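PDB 7AKC: phenolpthiocerol synthesis type-I polyketide synthase ppsA from Mycobacterium bovis, which probably helps build the lipid core of phthiocerols and phenolphthiocerols from malonyl or methylmalonyl extender units, the chain here being its acyltransferase domain. Local coordinates for residues 151-156 with 202-207; 224-229 with 256-261; 287-292 with 317-322; 105-110 with 240-245. All blocks are in the same frame, centred on the assembly; numbering follows the deposited sequence.

Overall arrangement
From the N terminus, strand 107-110 opens contact 4, which stays open for about 130 residues while the smaller antiparallel sheet is built. Contact 1 opens and closes within that interval, pairing the first and last strands of that sheet. Contact 2 opens on helix 222-228 before strand 240-242 closes contact 4, and closes on helix 257-265, so the two cross; they touch where His259 packs against Ser243 and Thr245. Contact 3 follows in series. It extends the parallel sheet that contact 4 also joins, with centres about 15 Å apart. Contacts 1 and 2 lie on opposite sides of the chain's centre; contact 2 pairs helices, whereas the other three join strands or strand ends.

Contact 1 (151-156 with 202-207); sequences ALLELD and RFASRV
Glu154 and Leu153 both set CG anti to the carbonyl carbon (chi1 -53° and -49°), and from there each reaches the 202-207 segment, Glu154 at Phe203 and Leu153 at Ala204. The CG of Glu154 lies 3.5 Å from CB of Phe203, and a bend at chi2 turns the carboxylate so that its plane stands 55° from the Phe203 ring. There OE2 accepts a hydrogen bond from a water at 2.6 Å. That water also donates to Leu152 O, and OE1 is taken by Gln180, so the acid is held at both oxygens. CD2 of Leu153 rests 3.7 Å from CB of Ala204; helix 157-164 packs on Leu153, and helix 187-199 on Ala151. Val207 adds CG2 alongside CB of Leu152 at 4.0 Å. The backbones run antiparallel: Leu152 N gives a bond of 2.8 Å to Ser205 O, returned by Ser205 N to Leu152 O, and Glu154 N reaches Phe203 O at 2.8 Å. Beyond it a second water links Glu154 O with Phe203 N. This pairing joins the first strand to the last, edge strand of a beta-alpha-beta-beta-alpha-beta unit, the ferredoxin-like subdomain of acyltransferases.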
# COMPACT_ATOMS: atom_id res chain seq x y z
N ALA A 151 -13.29 0.98 3.50
CA ALA A 151 -14.00 -0.18 4.07
C ALA A 151 -13.43 -1.43 3.43
O ALA A 151 -13.24 -1.46 2.22
CB ALA A 151 -15.50 -0.11 3.83
N LEU A 152 -13.19 -2.45 4.26
CA LEU A 152 -12.73 -3.75 3.82
C LEU A 152 -13.98 -4.56 3.57
O LEU A 152 -14.78 -4.79 4.51
CB LEU A 152 -11.91 -4.41 4.93
CG LEU A 152 -11.45 -5.85 4.63
CD1 LEU A 152 -10.59 -5.92 3.33
CD2 LEU A 152 -10.72 -6.46 5.85
N LEU A 153 -14.20 -4.99 2.33
CA LEU A 153 -15.38 -5.75 1.97
C LEU A 153 -15.01 -7.20 1.66
O LEU A 153 -14.00 -7.45 0.97
CB LEU A 153 -16.01 -5.14 0.70
CG LEU A 153 -16.23 -3.63 0.71
CD1 LEU A 153 -16.90 -3.18 -0.56
CD2 LEU A 153 -17.02 -3.17 1.94
N GLU A 154 -15.83 -8.16 2.11
CA GLU A 154 -15.60 -9.56 1.79
C GLU A 154 -16.36 -9.84 0.47
O GLU A 154 -17.34 -10.61 0.41
CB GLU A 154 -15.99 -10.50 2.96
CG GLU A 154 -15.34 -10.14 4.29
CD GLU A 154 -13.82 -10.07 4.38
OE1 GLU A 154 -13.15 -10.85 3.68
OE2 GLU A 154 -13.31 -9.24 5.18
N LEU A 155 -15.90 -9.17 -0.57
CA LEU A 155 -16.40 -9.28 -1.95
C LEU A 155 -15.20 -9.30 -2.87
O LEU A 155 -14.19 -8.62 -2.61
CB LEU A 155 -17.23 -8.02 -2.33
CG LEU A 155 -18.44 -7.69 -1.48
CD1 LEU A 155 -19.05 -6.38 -1.94
CD2 LEU A 155 -19.49 -8.84 -1.47
N ASP A 156 -15.37 -10.02 -4.01
CA ASP A 156 -14.33 -9.99 -5.01
C ASP A 156 -14.33 -8.62 -5.75
O ASP A 156 -15.23 -7.80 -5.52
CB ASP A 156 -14.43 -11.20 -5.91
CG ASP A 156 -15.67 -11.33 -6.79
OD1 ASP A 156 -16.30 -10.30 -7.08
OD2 ASP A 156 -15.95 -12.45 -7.25
N ARG A 202 -23.69 -10.06 3.67
CA ARG A 202 -22.30 -10.06 3.29
C ARG A 202 -21.50 -9.28 4.35
O ARG A 202 -22.10 -8.62 5.19
CB ARG A 202 -22.10 -9.47 1.86
CG ARG A 202 -22.88 -10.21 0.75
CD ARG A 202 -22.38 -11.61 0.53
NE ARG A 202 -23.04 -12.34 -0.56
CZ ARG A 202 -24.05 -13.20 -0.41
NH1 ARG A 202 -24.58 -13.41 0.79
NH2 ARG A 202 -24.53 -13.86 -1.46
N PHE A 203 -20.16 -9.40 4.34
CA PHE A 203 -19.34 -8.78 5.39
C PHE A 203 -18.55 -7.54 4.97
O PHE A 203 -17.94 -7.51 3.91
CB PHE A 203 -18.41 -9.79 6.01
CG PHE A 203 -19.17 -10.99 6.51
CD1 PHE A 203 -19.84 -10.96 7.73
CD2 PHE A 203 -19.29 -12.13 5.73
CE1 PHE A 203 -20.58 -12.05 8.17
CE2 PHE A 203 -20.04 -13.22 6.17
CZ PHE A 203 -20.68 -13.17 7.39
N ALA A 204 -18.49 -6.57 5.87
CA ALA A 204 -17.82 -5.32 5.60
C ALA A 204 -17.38 -4.68 6.92
O ALA A 204 -18.09 -4.80 7.93
CB ALA A 204 -18.78 -4.38 4.90
N SER A 205 -16.24 -3.96 6.91
CA SER A 205 -15.78 -3.28 8.12
C SER A 205 -15.02 -2.02 7.79
O SER A 205 -14.37 -1.95 6.75
CB SER A 205 -14.91 -4.20 8.99
OG SER A 205 -13.70 -4.55 8.33
N ARG A 206 -15.11 -1.01 8.66
CA ARG A 206 -14.41 0.25 8.46
C ARG A 206 -12.91 0.09 8.64
O ARG A 206 -12.47 -0.62 9.55
CB ARG A 206 -14.90 1.31 9.48
CG ARG A 206 -16.05 2.09 8.93
CD ARG A 206 -16.32 3.35 9.70
NE ARG A 206 -15.25 4.32 9.47
CZ ARG A 206 -15.25 5.22 8.50
NH1 ARG A 206 -16.26 5.29 7.63
NH2 ARG A 206 -14.24 6.09 8.39
N VAL A 207 -12.15 0.77 7.82
CA VAL A 207 -10.70 0.81 7.95
C VAL A 207 -10.41 2.26 8.31
O VAL A 207 -10.52 3.12 7.44
CB VAL A 207 -9.97 0.37 6.66
CG1 VAL A 207 -8.47 0.60 6.78
CG2 VAL A 207 -10.27 -1.10 6.34
O HOH W 1 -14.40 -7.17 6.32
O HOH W 2 -19.24 -11.22 2.22

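Contact 2 (224-229 with 256-261); sequences AMRSEL and DAEHWA
Arg226 and Met225 face Ala257, Glu258, Trp260 and Ala261 across an antiparallel helix pair, in which the axes of 224-228 and 257-261 come within 8.2 Å at 154°. Ala257 and Ala261 lie at the interface, consistent with that spacing. Beyond CB, Arg226 passes CG over Ala261 CB at 3.8 Å. The chain then stays extended, carrying CD alongside the carboxylate of Glu258, 3.6 Å from OE1. NE makes the salt bridge, donating to OE2 of Glu258 at 3.1 Å; the acceptor lies in the guanidinium plane and is met on its syn side, though 26° out of the carboxylate plane, while NH2 adds a weak bond to the same oxygen. The two flat groups are turned 50° against each other, so they are not a coplanar fork. Met225 works the buried side: its CB meets CB of Ala261, and bends at chi2 and chi3 bring CE to 3.6 Å from CB of Trp260. Helix 127-141 closes over Met225 and Trp260. Asp256 caps the second helix, OD1 accepting from His259 N, while the His259 ring is held by Glu115 and Tyr246. At the end of the first helix, Ala257 CB sits 3.4 Å from Leu229 O.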
# COMPACT_ATOMS: atom_id res chain seq x y z
N ALA A 224 -0.17 19.76 -7.31
CA ALA A 224 0.74 20.18 -6.24
C ALA A 224 1.88 19.17 -6.11
O ALA A 224 3.05 19.55 -6.05
N MET A 225 1.55 17.87 -6.17
CA MET A 225 2.55 16.81 -6.09
C MET A 225 3.53 16.90 -7.23
O MET A 225 4.74 16.85 -7.00
CB MET A 225 1.89 15.42 -6.07
CG MET A 225 1.21 15.13 -4.75
SD MET A 225 2.37 14.58 -3.45
CE MET A 225 2.93 13.02 -4.15
N ARG A 226 3.04 17.05 -8.46
CA ARG A 226 3.92 17.12 -9.63
C ARG A 226 4.82 18.35 -9.57
O ARG A 226 5.95 18.31 -10.05
CB ARG A 226 3.11 17.08 -10.93
CG ARG A 226 2.33 15.80 -11.12
CD ARG A 226 1.34 16.00 -12.24
NE ARG A 226 0.45 14.86 -12.44
CZ ARG A 226 -0.87 14.95 -12.57
NH1 ARG A 226 -1.47 16.14 -12.50
NH2 ARG A 226 -1.60 13.86 -12.76
N SER A 227 4.33 19.45 -8.97
CA SER A 227 5.07 20.70 -8.84
C SER A 227 6.12 20.69 -7.72
O SER A 227 7.27 21.10 -7.95
CB SER A 227 4.11 21.87 -8.63
OG SER A 227 3.17 21.99 -9.68
N GLU A 228 5.73 20.28 -6.50
CA GLU A 228 6.61 20.30 -5.32
C GLU A 228 7.70 19.23 -5.32
O GLU A 228 8.69 19.38 -4.59
CB GLU A 228 5.78 20.23 -4.03
CG GLU A 228 4.85 21.42 -3.85
CD GLU A 228 4.08 21.44 -2.55
OE1 GLU A 228 3.06 22.16 -2.47
OE2 GLU A 228 4.49 20.73 -1.61
N LEU A 229 7.54 18.18 -6.13
CA LEU A 229 8.52 17.11 -6.25
C LEU A 229 9.19 17.09 -7.65
O LEU A 229 9.81 16.09 -8.00
CB LEU A 229 7.86 15.75 -5.97
CG LEU A 229 7.27 15.57 -4.58
CD1 LEU A 229 6.24 14.45 -4.58
CD2 LEU A 229 8.34 15.26 -3.57
N ASP A 256 9.44 9.02 -9.98
CA ASP A 256 9.48 10.48 -9.98
C ASP A 256 8.17 11.12 -9.46
O ASP A 256 7.28 10.39 -9.01
CB ASP A 256 9.82 10.98 -11.42
CG ASP A 256 8.84 10.49 -12.49
OD1 ASP A 256 7.79 9.90 -12.12
OD2 ASP A 256 9.12 10.69 -13.70
N ALA A 257 8.06 12.47 -9.54
CA ALA A 257 6.88 13.24 -9.11
C ALA A 257 5.58 12.69 -9.70
O ALA A 257 4.61 12.53 -8.96
CB ALA A 257 7.05 14.71 -9.49
N GLU A 258 5.57 12.37 -11.02
CA GLU A 258 4.42 11.83 -11.72
C GLU A 258 4.03 10.49 -11.11
O GLU A 258 2.84 10.28 -10.85
CB GLU A 258 4.67 11.70 -13.24
CG GLU A 258 3.41 11.33 -14.00
CD GLU A 258 2.23 12.27 -13.82
OE1 GLU A 258 2.22 13.34 -14.48
OE2 GLU A 258 1.31 11.95 -13.03
N HIS A 259 5.03 9.62 -10.82
CA HIS A 259 4.77 8.35 -10.15
C HIS A 259 4.10 8.56 -8.78
O HIS A 259 3.13 7.86 -8.50
CB HIS A 259 6.05 7.53 -9.96
CG HIS A 259 5.78 6.19 -9.32
ND1 HIS A 259 5.28 5.14 -10.06
CD2 HIS A 259 5.88 5.81 -8.03
CE1 HIS A 259 5.11 4.14 -9.21
NE2 HIS A 259 5.47 4.50 -7.97
N TRP A 260 4.60 9.46 -7.92
CA TRP A 260 3.98 9.66 -6.59
C TRP A 260 2.60 10.31 -6.65
O TRP A 260 1.70 9.89 -5.90
CB TRP A 260 4.95 10.39 -5.63
CG TRP A 260 6.25 9.64 -5.50
CD1 TRP A 260 7.48 10.05 -5.92
CD2 TRP A 260 6.41 8.29 -5.04
NE1 TRP A 260 8.41 9.04 -5.74
CE2 TRP A 260 7.77 7.95 -5.19
CE3 TRP A 260 5.51 7.31 -4.56
CZ2 TRP A 260 8.25 6.67 -4.89
CZ3 TRP A 260 6.01 6.08 -4.21
CH2 TRP A 260 7.36 5.76 -4.40
N ALA A 261 2.38 11.23 -7.61
CA ALA A 261 1.05 11.83 -7.83
C ALA A 261 0.06 10.75 -8.32
O ALA A 261 -1.09 10.72 -7.89
CB ALA A 261 1.14 12.94 -8.87

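Contact 3 (287-292 with 317-322); sequences TFIEIS and LGTLQR
Thr319 OG1 is gripped twice: it donates to Glu290 O at 2.7 Å and accepts from Trp98 NE1 on helix 79-100. With chi1 at -65° the hydroxyl is turned anti to its own carbonyl carbon and in toward the end of strand 287-290, approaching the Glu290 carbonyl from 24° out of its plane. Thr319 OG1 also lies 3.6 Å from CD1 of Ile291, so a polar bond is set among apolar groups, with the tryptophan supplying the second partner. Earlier, a single parallel bridge pairs Ile289 with Leu317. Leu317 N donates to Phe288 O and Glu290 N to Leu317 O, both at 2.9 Å, so Leu317 is bracketed by the residues before and after Ile289. Its side chain runs side by side with that of Ile289, Leu317 CD1 meeting Ile289 CG2 at 3.8 Å. Past Gly318 the ladder gives way to Leu320 N bonding to Ser292 O. A water accepts from Thr319 N and donates to Ser292 OG and Leu320 O. Ser292 OG in turn donates to OE2 of Glu290 at 2.8 Å, from above the carboxylate plane. Backbone N-H groups of Leu296 and Leu297 also meet that carboxylate, which would probably stabilise its negative charge and probably helps hold the turn before helix 298-308. Strand, helix and edge strand 315-317 thus make a beta-alpha-beta crossover at the margin of the parallel sheet in the large alpha/beta subdomain of the acyltransferase.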
# COMPACT_ATOMS: atom_id res chain seq x y z
N THR A 287 9.24 -16.38 0.53
CA THR A 287 9.12 -15.84 1.88
C THR A 287 8.74 -14.39 1.80
O THR A 287 9.39 -13.65 1.07
CB THR A 287 10.41 -15.99 2.69
OG1 THR A 287 10.76 -17.36 2.76
CG2 THR A 287 10.29 -15.40 4.10
N PHE A 288 7.67 -13.99 2.48
CA PHE A 288 7.21 -12.62 2.46
C PHE A 288 7.26 -12.11 3.89
O PHE A 288 6.71 -12.75 4.78
CB PHE A 288 5.78 -12.54 1.90
CG PHE A 288 5.74 -12.84 0.42
CD1 PHE A 288 5.81 -14.15 -0.04
CD2 PHE A 288 5.60 -11.83 -0.51
CE1 PHE A 288 5.83 -14.43 -1.40
CE2 PHE A 288 5.56 -12.12 -1.88
CZ PHE A 288 5.67 -13.42 -2.31
N ILE A 289 7.97 -11.01 4.10
CA ILE A 289 8.13 -10.43 5.41
C ILE A 289 7.56 -9.04 5.40
O ILE A 289 8.07 -8.19 4.69
CB ILE A 289 9.61 -10.43 5.86
CG1 ILE A 289 10.24 -11.83 5.70
CG2 ILE A 289 9.73 -9.91 7.30
CD1 ILE A 289 11.76 -11.92 6.08
N GLU A 290 6.53 -8.81 6.19
CA GLU A 290 5.94 -7.48 6.32
C GLU A 290 6.85 -6.72 7.29
O GLU A 290 7.11 -7.21 8.38
CB GLU A 290 4.53 -7.59 6.90
CG GLU A 290 3.89 -6.23 7.09
CD GLU A 290 2.47 -6.27 7.61
OE1 GLU A 290 1.74 -7.23 7.29
OE2 GLU A 290 2.08 -5.34 8.37
N ILE A 291 7.37 -5.56 6.88
CA ILE A 291 8.26 -4.76 7.73
C ILE A 291 7.43 -3.74 8.46
O ILE A 291 7.26 -2.61 7.97
CB ILE A 291 9.42 -4.13 6.91
CG1 ILE A 291 10.07 -5.16 5.95
CG2 ILE A 291 10.46 -3.51 7.83
CD1 ILE A 291 10.63 -6.40 6.65
N SER A 292 6.85 -4.13 9.59
CA SER A 292 5.96 -3.25 10.33
C SER A 292 5.99 -3.52 11.84
O SER A 292 6.50 -4.55 12.27
CB SER A 292 4.53 -3.44 9.83
OG SER A 292 4.09 -4.75 10.17
N LEU A 317 5.26 -13.72 7.15
CA LEU A 317 5.46 -13.32 8.54
C LEU A 317 5.65 -11.82 8.72
O LEU A 317 5.96 -11.11 7.78
CB LEU A 317 6.65 -14.08 9.16
CG LEU A 317 7.96 -13.98 8.41
CD1 LEU A 317 8.96 -13.16 9.18
CD2 LEU A 317 8.56 -15.36 8.21
N GLY A 318 5.50 -11.36 9.96
CA GLY A 318 5.70 -9.96 10.30
C GLY A 318 7.07 -9.70 10.91
O GLY A 318 7.90 -10.60 10.99
N THR A 319 7.30 -8.46 11.36
CA THR A 319 8.54 -8.03 11.98
C THR A 319 8.34 -7.87 13.49
O THR A 319 9.09 -8.46 14.27
CB THR A 319 9.03 -6.75 11.29
OG1 THR A 319 9.36 -7.08 9.94
CG2 THR A 319 10.23 -6.15 11.99
N LEU A 320 7.33 -7.09 13.90
CA LEU A 320 6.97 -6.88 15.30
C LEU A 320 5.47 -7.17 15.51
O LEU A 320 4.72 -7.26 14.54
CB LEU A 320 7.31 -5.44 15.75
CG LEU A 320 8.79 -5.08 15.90
CD1 LEU A 320 8.92 -3.70 16.50
CD2 LEU A 320 9.54 -6.08 16.77
N GLN A 321 5.03 -7.30 16.77
CA GLN A 321 3.62 -7.54 17.07
C GLN A 321 3.26 -6.78 18.32
O GLN A 321 3.96 -6.91 19.32
CB GLN A 321 3.35 -9.03 17.28
N ARG A 322 2.17 -6.00 18.28
CA ARG A 322 1.70 -5.22 19.42
C ARG A 322 1.27 -6.12 20.59
O ARG A 322 0.88 -7.27 20.36
CB ARG A 322 0.54 -4.31 18.99
O HOH W 3 5.00 -6.84 11.56

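Contact 4 (105-110 with 240-245); sequences PDLVIG and GIISTT
Val108 and Ile241 sit opposite each other where the weakly bonded strand 240-242 lies along strand 107-110 as an edge strand of the parallel sheet in the large alpha/beta subdomain. The tight part is the side-chain packing on both sides of the sheet. On one, CG2 of Val108 crosses CD1 of Ile241 at 3.8 Å; on the other CD2 of Leu107 meets CD1 of Ile242 at the same distance, and helix 270-278 packs against Leu107 and Ile242. Between them Val108 N donates to Gly240 O at 2.9 Å, and Val108 O receives Ile242 N in a longer bond of 3.2 Å, the donor lying almost in line with the carbonyl. Toward Gly110 the backbones diverge, and the pairing loosens. A water bridges Gly110 N, at 2.8 Å, and Ile242 O. The loop after the edge strand is fastened from elsewhere: Glu115 takes bonds from Ser243 OG, Thr244 N and Thr245 OG1, and Ser243 OG also accepts from Thr245 N in an ST turn. Gly110 begins a GxSxG sequence, with Ser112 and Gly114, consistent with the nucleophile elbow that follows this strand in acyltransferases. The methyl of Thr244, CG2, packs at a right angle to Ile109, 3.8 Å from its CG2. With chi1 at 57°, Thr244 turns OG1 into the carbonyl plane of Gly110, donating to Gly110 O at 2.7 Å.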
# COMPACT_ATOMS: atom_id res chain seq x y z
N PRO A 105 16.28 -8.47 1.62
CA PRO A 105 15.29 -8.69 0.55
C PRO A 105 15.90 -8.81 -0.83
O PRO A 105 16.81 -8.09 -1.21
CB PRO A 105 14.41 -7.44 0.62
CG PRO A 105 15.29 -6.38 1.14
CD PRO A 105 16.34 -7.05 2.02
N ASP A 106 15.40 -9.77 -1.58
CA ASP A 106 15.72 -9.92 -2.99
C ASP A 106 14.74 -9.09 -3.85
O ASP A 106 14.99 -8.85 -5.03
CB ASP A 106 15.63 -11.39 -3.37
CG ASP A 106 16.56 -12.24 -2.52
OD1 ASP A 106 17.80 -12.08 -2.66
OD2 ASP A 106 16.05 -13.05 -1.70
N LEU A 107 13.63 -8.64 -3.24
CA LEU A 107 12.57 -7.91 -3.90
C LEU A 107 11.76 -7.18 -2.83
O LEU A 107 11.67 -7.63 -1.68
CB LEU A 107 11.65 -8.92 -4.59
CG LEU A 107 10.60 -8.34 -5.51
CD1 LEU A 107 11.08 -8.34 -6.94
CD2 LEU A 107 9.31 -9.14 -5.42
N VAL A 108 11.25 -6.02 -3.19
CA VAL A 108 10.39 -5.27 -2.27
C VAL A 108 9.04 -4.98 -2.91
O VAL A 108 8.94 -4.81 -4.12
CB VAL A 108 11.07 -4.00 -1.69
CG1 VAL A 108 12.34 -4.35 -0.92
CG2 VAL A 108 11.34 -2.98 -2.77
N ILE A 109 7.97 -4.90 -2.08
CA ILE A 109 6.64 -4.53 -2.53
C ILE A 109 6.11 -3.55 -1.51
O ILE A 109 6.12 -3.83 -0.32
CB ILE A 109 5.71 -5.75 -2.67
CG1 ILE A 109 6.23 -6.71 -3.78
CG2 ILE A 109 4.30 -5.30 -2.97
CD1 ILE A 109 5.46 -8.03 -3.92
N GLY A 110 5.71 -2.40 -1.98
CA GLY A 110 5.13 -1.37 -1.12
C GLY A 110 3.65 -1.29 -1.41
O GLY A 110 3.24 -1.19 -2.57
N GLY A 240 15.24 -5.54 -6.84
CA GLY A 240 13.96 -5.62 -7.55
C GLY A 240 12.79 -5.05 -6.77
O GLY A 240 12.77 -5.12 -5.54
N ILE A 241 11.86 -4.41 -7.46
CA ILE A 241 10.67 -3.86 -6.86
C ILE A 241 9.50 -4.06 -7.81
O ILE A 241 9.66 -3.92 -9.03
CB ILE A 241 10.86 -2.36 -6.50
CG1 ILE A 241 9.55 -1.76 -5.92
CG2 ILE A 241 11.41 -1.56 -7.69
CD1 ILE A 241 9.76 -0.51 -5.14
N ILE A 242 8.40 -4.52 -7.25
CA ILE A 242 7.16 -4.60 -7.99
C ILE A 242 6.29 -3.48 -7.46
O ILE A 242 5.99 -3.43 -6.25
CB ILE A 242 6.43 -5.95 -7.92
CG1 ILE A 242 7.40 -7.10 -8.31
CG2 ILE A 242 5.17 -5.91 -8.79
CD1 ILE A 242 6.79 -8.44 -8.22
N SER A 243 5.96 -2.52 -8.32
CA SER A 243 5.07 -1.43 -7.91
C SER A 243 3.63 -1.93 -7.81
O SER A 243 3.21 -2.77 -8.59
CB SER A 243 5.12 -0.32 -8.95
OG SER A 243 4.27 0.77 -8.62
N THR A 244 2.87 -1.36 -6.89
CA THR A 244 1.45 -1.64 -6.77
C THR A 244 0.63 -0.48 -7.39
O THR A 244 -0.61 -0.46 -7.31
CB THR A 244 1.08 -1.82 -5.29
OG1 THR A 244 1.44 -0.64 -4.52
CG2 THR A 244 1.69 -3.12 -4.68
N THR A 245 1.29 0.48 -8.03
CA THR A 245 0.65 1.63 -8.61
C THR A 245 -0.16 1.39 -9.89
O THR A 245 -1.25 1.99 -10.06
CB THR A 245 1.69 2.73 -8.84
OG1 THR A 245 2.20 3.13 -7.56
CG2 THR A 245 1.12 3.95 -9.59
O HOH W 4 6.06 -1.34 -4.54